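Fructooligosaccharide ABC transporter substrate-binding protein FusA (Streptococcus pneumoniae, PDB 5G5Z) binds kestose and longer fructooligosaccharides, but not sucrose, as the solute-binding component of the FusABC-MsmK ABC importer. Local coordinates at residues B[346-351]-B[372-377]. Numbering follows the deposited sequence.
Sequences DKQQNI and AELRQK. With GLC (alpha-D-glucopyranose), chain F; FRU (beta-D-fructofuranose), chain C; FRU (beta-D-fructofuranose), chain D.
Apolar packing of L374 against Q349 and I351 lays the loop 346-351 over the outer side of helix 371-378, whose other side lines the sugar pocket. No hydrogen bond joins the two segments. L374 has CG anti to its own N (chi1 -173°), which carries the isobutyl group out to the loop: CD2 lies 3.6 Å from I351 CD1 and 3.7 Å from Q349 CB, while the leucine and isoleucine side chains lie antiparallel alongside one another. Q349 meets the leucine chiefly through CB, its extended chain and amide passing CD2 more loosely, while OE1 is hydrogen-bonded to T369 OG1. At the margin, Q348 NE2 comes no nearer than 4.1 Å to K377 CB and CD. One residue after L374, R375 extends fully into the pocket. The glucose C3 lies 3.4 Å from R375 CZ, over one face of the guanidinium, and NH1 donates to O3 (2.7 Å) and O1 (2.8 Å) of the chain C fructose, with a weaker bond to O3 of the chain D fructose. A salt bridge to E379 and a hydrogen bond to the N339 carbonyl hold R375 NE, which would limit the group's rotation. The loop follows helix 332-340, which ends at the substrate-binding W340, and leads into strand 352-355, with I351 backbone-bonded to L364 just beyond strand 360-363.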
ATOM      1  N   ASP B 346     -34.949 -21.354   6.726  1.00 54.46           N
ATOM      2  CA  ASP B 346     -36.198 -21.100   7.440  1.00 63.42           C
ATOM      3  C   ASP B 346     -36.061 -20.002   8.480  1.00 64.28           C
ATOM      4  O   ASP B 346     -37.077 -19.484   8.953  1.00 65.25           O
ATOM      5  CB  ASP B 346     -36.710 -22.361   8.145  1.00 71.78           C
ATOM      6  CG  ASP B 346     -37.013 -23.497   7.188  1.00 81.47           C
ATOM      7  OD1 ASP B 346     -37.526 -23.242   6.070  1.00 84.88           O
ATOM      8  OD2 ASP B 346     -36.739 -24.658   7.565  1.00 87.21           O
ATOM      9  N   LYS B 347     -34.843 -19.651   8.865  1.00 65.31           N
ATOM     10  CA  LYS B 347     -34.645 -18.601   9.852  1.00 75.09           C
ATOM     11  C   LYS B 347     -34.099 -17.312   9.258  1.00 74.50           C
ATOM     12  O   LYS B 347     -34.559 -16.231   9.631  1.00 81.65           O
ATOM     13  CB  LYS B 347     -33.711 -19.092  10.968  1.00 78.80           C
ATOM     14  CG  LYS B 347     -34.385 -20.002  11.997  1.00 81.22           C
ATOM     15  CD  LYS B 347     -34.403 -21.460  11.554  1.00 79.42           C
ATOM     16  CE  LYS B 347     -35.411 -22.270  12.356  1.00 77.74           C
ATOM     17  NZ  LYS B 347     -35.550 -23.655  11.827  1.00 77.59           N
ATOM     18  N   GLN B 348     -33.145 -17.394   8.339  1.00 64.68           N
ATOM     19  CA  GLN B 348     -32.549 -16.217   7.724  1.00 58.26           C
ATOM     20  C   GLN B 348     -33.307 -15.821   6.453  1.00 56.32           C
ATOM     21  O   GLN B 348     -33.990 -16.636   5.824  1.00 53.92           O
ATOM     22  CB  GLN B 348     -31.078 -16.484   7.400  1.00 49.91           C
ATOM     23  CG  GLN B 348     -30.248 -15.251   7.106  1.00 51.38           C
ATOM     24  CD  GLN B 348     -28.845 -15.617   6.699  1.00 55.39           C
ATOM     25  OE1 GLN B 348     -28.592 -16.749   6.292  1.00 59.14           O
ATOM     26  NE2 GLN B 348     -27.920 -14.673   6.813  1.00 56.22           N
ATOM     27  N   GLN B 349     -33.184 -14.542   6.087  1.00 49.36           N
ATOM     28  CA  GLN B 349     -33.727 -14.073   4.818  1.00 46.06           C
ATOM     29  C   GLN B 349     -33.105 -14.858   3.664  1.00 37.66           C
ATOM     30  O   GLN B 349     -31.990 -15.378   3.766  1.00 38.20           O
ATOM     31  CB  GLN B 349     -33.454 -12.581   4.653  1.00 53.25           C
ATOM     32  CG  GLN B 349     -34.592 -11.768   4.083  1.00 58.78           C
ATOM     33  CD  GLN B 349     -34.248 -10.287   3.976  1.00 63.25           C
ATOM     34  OE1 GLN B 349     -33.799  -9.663   4.941  1.00 57.33           O
ATOM     35  NE2 GLN B 349     -34.445  -9.721   2.790  1.00 64.83           N
ATOM     36  N   ASN B 350     -33.842 -14.961   2.564  1.00 35.83           N
ATOM     37  CA  ASN B 350     -33.391 -15.705   1.395  1.00 38.13           C
ATOM     38  C   ASN B 350     -33.420 -14.823   0.166  1.00 36.70           C
ATOM     39  O   ASN B 350     -34.384 -14.094  -0.063  1.00 41.67           O
ATOM     40  CB  ASN B 350     -34.257 -16.929   1.136  1.00 43.43           C
ATOM     41  CG  ASN B 350     -34.057 -17.998   2.171  1.00 42.72           C
ATOM     42  OD1 ASN B 350     -33.127 -18.794   2.072  1.00 39.27           O
ATOM     43  ND2 ASN B 350     -34.934 -18.031   3.174  1.00 39.23           N
ATOM     44  N   ILE B 351     -32.361 -14.912  -0.636  1.00 36.89           N
ATOM     45  CA  ILE B 351     -32.346 -14.214  -1.916  1.00 26.79           C
ATOM     46  C   ILE B 351     -33.345 -14.835  -2.889  1.00 32.81           C
ATOM     47  O   ILE B 351     -33.991 -14.128  -3.671  1.00 37.60           O
ATOM     48  CB  ILE B 351     -30.926 -14.224  -2.495  1.00 30.22           C
ATOM     49  CG1 ILE B 351     -30.003 -13.324  -1.666  1.00 33.46           C
ATOM     50  CG2 ILE B 351     -30.973 -13.842  -3.953  1.00 25.67           C
ATOM     51  CD1 ILE B 351     -30.344 -11.856  -1.748  1.00 33.89           C
ATOM     52  N   ALA B 372     -26.678  -6.325  -1.538  1.00 40.11           N
ATOM     53  CA  ALA B 372     -25.296  -6.731  -1.307  1.00 40.83           C
ATOM     54  C   ALA B 372     -25.084  -7.296   0.093  1.00 29.99           C
ATOM     55  O   ALA B 372     -24.178  -8.113   0.302  1.00 32.33           O
ATOM     56  CB  ALA B 372     -24.377  -5.533  -1.533  1.00 42.36           C
ATOM     57  N   GLU B 373     -25.912  -6.887   1.057  1.00 34.32           N
ATOM     58  CA  GLU B 373     -25.702  -7.314   2.437  1.00 33.88           C
ATOM     59  C   GLU B 373     -26.140  -8.760   2.650  1.00 30.77           C
ATOM     60  O   GLU B 373     -25.391  -9.572   3.198  1.00 32.05           O
ATOM     61  CB  GLU B 373     -26.436  -6.376   3.389  1.00 37.66           C
ATOM     62  CG  GLU B 373     -26.656  -6.957   4.771  1.00 50.38           C
ATOM     63  CD  GLU B 373     -27.381  -5.993   5.673  1.00 55.01           C
ATOM     64  OE1 GLU B 373     -27.157  -4.773   5.524  1.00 62.79           O
ATOM     65  OE2 GLU B 373     -28.188  -6.449   6.504  1.00 54.07           O
ATOM     66  N   LEU B 374     -27.345  -9.108   2.211  1.00 27.28           N
ATOM     67  CA  LEU B 374     -27.741 -10.510   2.239  1.00 29.12           C
ATOM     68  C   LEU B 374     -26.881 -11.343   1.293  1.00 34.02           C
ATOM     69  O   LEU B 374     -26.590 -12.515   1.569  1.00 29.32           O
ATOM     70  CB  LEU B 374     -29.212 -10.633   1.855  1.00 35.03           C
ATOM     71  CG  LEU B 374     -29.808 -12.031   2.013  1.00 38.46           C
ATOM     72  CD1 LEU B 374     -29.571 -12.529   3.417  1.00 36.16           C
ATOM     73  CD2 LEU B 374     -31.289 -11.990   1.704  1.00 41.38           C
ATOM     74  N   ARG B 375     -26.472 -10.765   0.168  1.00 30.59           N
ATOM     75  CA  ARG B 375     -25.668 -11.540  -0.765  1.00 29.76           C
ATOM     76  C   ARG B 375     -24.361 -11.973  -0.116  1.00 27.23           C
ATOM     77  O   ARG B 375     -24.004 -13.153  -0.133  1.00 28.49           O
ATOM     78  CB  ARG B 375     -25.408 -10.739  -2.033  1.00 29.01           C
ATOM     79  CG  ARG B 375     -24.485 -11.461  -2.993  1.00 28.60           C
ATOM     80  CD  ARG B 375     -24.217 -10.615  -4.225  1.00 27.61           C
ATOM     81  NE  ARG B 375     -23.468 -11.380  -5.207  1.00 31.14           N
ATOM     82  CZ  ARG B 375     -23.099 -10.919  -6.395  1.00 31.03           C
ATOM     83  NH1 ARG B 375     -23.409  -9.679  -6.757  1.00 28.33           N
ATOM     84  NH2 ARG B 375     -22.418 -11.708  -7.212  1.00 27.21           N
ATOM     85  N   GLN B 376     -23.641 -11.030   0.487  1.00 29.16           N
ATOM     86  CA  GLN B 376     -22.315 -11.388   0.945  1.00 31.15           C
ATOM     87  C   GLN B 376     -22.360 -12.258   2.189  1.00 32.01           C
ATOM     88  O   GLN B 376     -21.366 -12.917   2.505  1.00 30.59           O
ATOM     89  CB  GLN B 376     -21.474 -10.116   1.136  1.00 33.56           C
ATOM     90  CG  GLN B 376     -21.952  -9.143   2.172  1.00 48.91           C
ATOM     91  CD  GLN B 376     -21.211  -7.811   2.072  1.00 50.84           C
ATOM     92  OE1 GLN B 376     -20.077  -7.676   2.540  1.00 42.62           O
ATOM     93  NE2 GLN B 376     -21.851  -6.825   1.454  1.00 49.21           N
ATOM     94  N   LYS B 377     -23.510 -12.334   2.850  1.00 27.94           N
ATOM     95  CA  LYS B 377     -23.702 -13.272   3.944  1.00 33.45           C
ATOM     96  C   LYS B 377     -23.954 -14.697   3.454  1.00 36.14           C
ATOM     97  O   LYS B 377     -23.604 -15.661   4.156  1.00 36.77           O
ATOM     98  CB  LYS B 377     -24.876 -12.818   4.817  1.00 37.68           C
ATOM     99  CG  LYS B 377     -24.616 -11.593   5.664  1.00 42.23           C
ATOM    100  CD  LYS B 377     -25.894 -11.180   6.377  1.00 48.44           C
ATOM    101  CE  LYS B 377     -25.630 -10.134   7.453  1.00 53.20           C
ATOM    102  NZ  LYS B 377     -26.878  -9.496   7.973  1.00 60.07           N
TER
HETATM  103  C1  GLC F   1     -20.350  -7.257  -5.650  1.00 25.78           C
HETATM  104  C2  GLC F   1     -19.743  -8.649  -5.611  1.00 29.67           C
HETATM  105  C3  GLC F   1     -20.468  -9.532  -4.655  1.00 35.29           C
HETATM  106  C4  GLC F   1     -20.425  -8.967  -3.297  1.00 36.94           C
HETATM  107  C5  GLC F   1     -21.030  -7.586  -3.313  1.00 32.72           C
HETATM  108  C6  GLC F   1     -20.970  -7.019  -1.926  1.00 37.83           C
HETATM  109  O2  GLC F   1     -19.787  -9.215  -6.940  1.00 32.98           O
HETATM  110  O3  GLC F   1     -19.939 -10.901  -4.650  1.00 33.96           O
HETATM  111  O4  GLC F   1     -21.245  -9.784  -2.425  1.00 39.91           O
HETATM  112  O5  GLC F   1     -20.288  -6.738  -4.254  1.00 26.07           O
HETATM  113  O6  GLC F   1     -19.681  -6.585  -1.638  1.00 41.64           O
HETATM  114  C1  FRU C   2     -21.901  -6.695  -8.297  1.00 32.89           C
HETATM  115  C2  FRU C   2     -22.216  -6.053  -6.931  1.00 35.90           C
HETATM  116  C3  FRU C   2     -23.617  -6.085  -6.248  1.00 37.33           C
HETATM  117  C4  FRU C   2     -23.406  -5.132  -5.099  1.00 39.46           C
HETATM  118  C5  FRU C   2     -22.448  -4.317  -5.526  1.00 40.58           C
HETATM  119  C6  FRU C   2     -21.762  -3.691  -4.359  1.00 46.52           C
HETATM  120  O1  FRU C   2     -22.884  -7.665  -8.634  1.00 27.33           O
HETATM  121  O2  FRU C   2     -21.686  -7.279  -6.196  1.00 21.83           O
HETATM  122  O3  FRU C   2     -24.041  -7.288  -5.778  1.00 38.10           O
HETATM  123  O4  FRU C   2     -24.623  -4.331  -4.734  1.00 38.76           O
HETATM  124  O5  FRU C   2     -21.435  -5.241  -6.357  1.00 35.15           O
HETATM  125  O6  FRU C   2     -20.416  -3.407  -4.710  1.00 49.56           O
HETATM  126  C1  FRU D   3     -22.353  -7.446 -11.026  1.00 30.64           C
HETATM  127  C2  FRU D   3     -23.434  -7.626 -10.016  1.00 30.45           C
HETATM  128  C3  FRU D   3     -24.246  -8.644 -10.232  1.00 31.01           C
HETATM  129  C4  FRU D   3     -25.618  -8.175  -9.625  1.00 30.31           C
HETATM  130  C5  FRU D   3     -25.654  -6.716 -10.157  1.00 31.12           C
HETATM  131  C6  FRU D   3     -26.488  -5.765  -9.298  1.00 30.66           C
HETATM  132  O1  FRU D   3     -21.543  -8.610 -11.165  1.00 29.43           O
HETATM  133  O3  FRU D   3     -23.817  -9.879  -9.600  1.00 32.91           O
HETATM  134  O4  FRU D   3     -26.675  -8.829 -10.142  1.00 37.86           O
HETATM  135  O5  FRU D   3     -24.400  -6.316 -10.161  1.00 34.08           O
HETATM  136  O6  FRU D   3     -26.158  -4.488  -9.752  1.00 25.60           O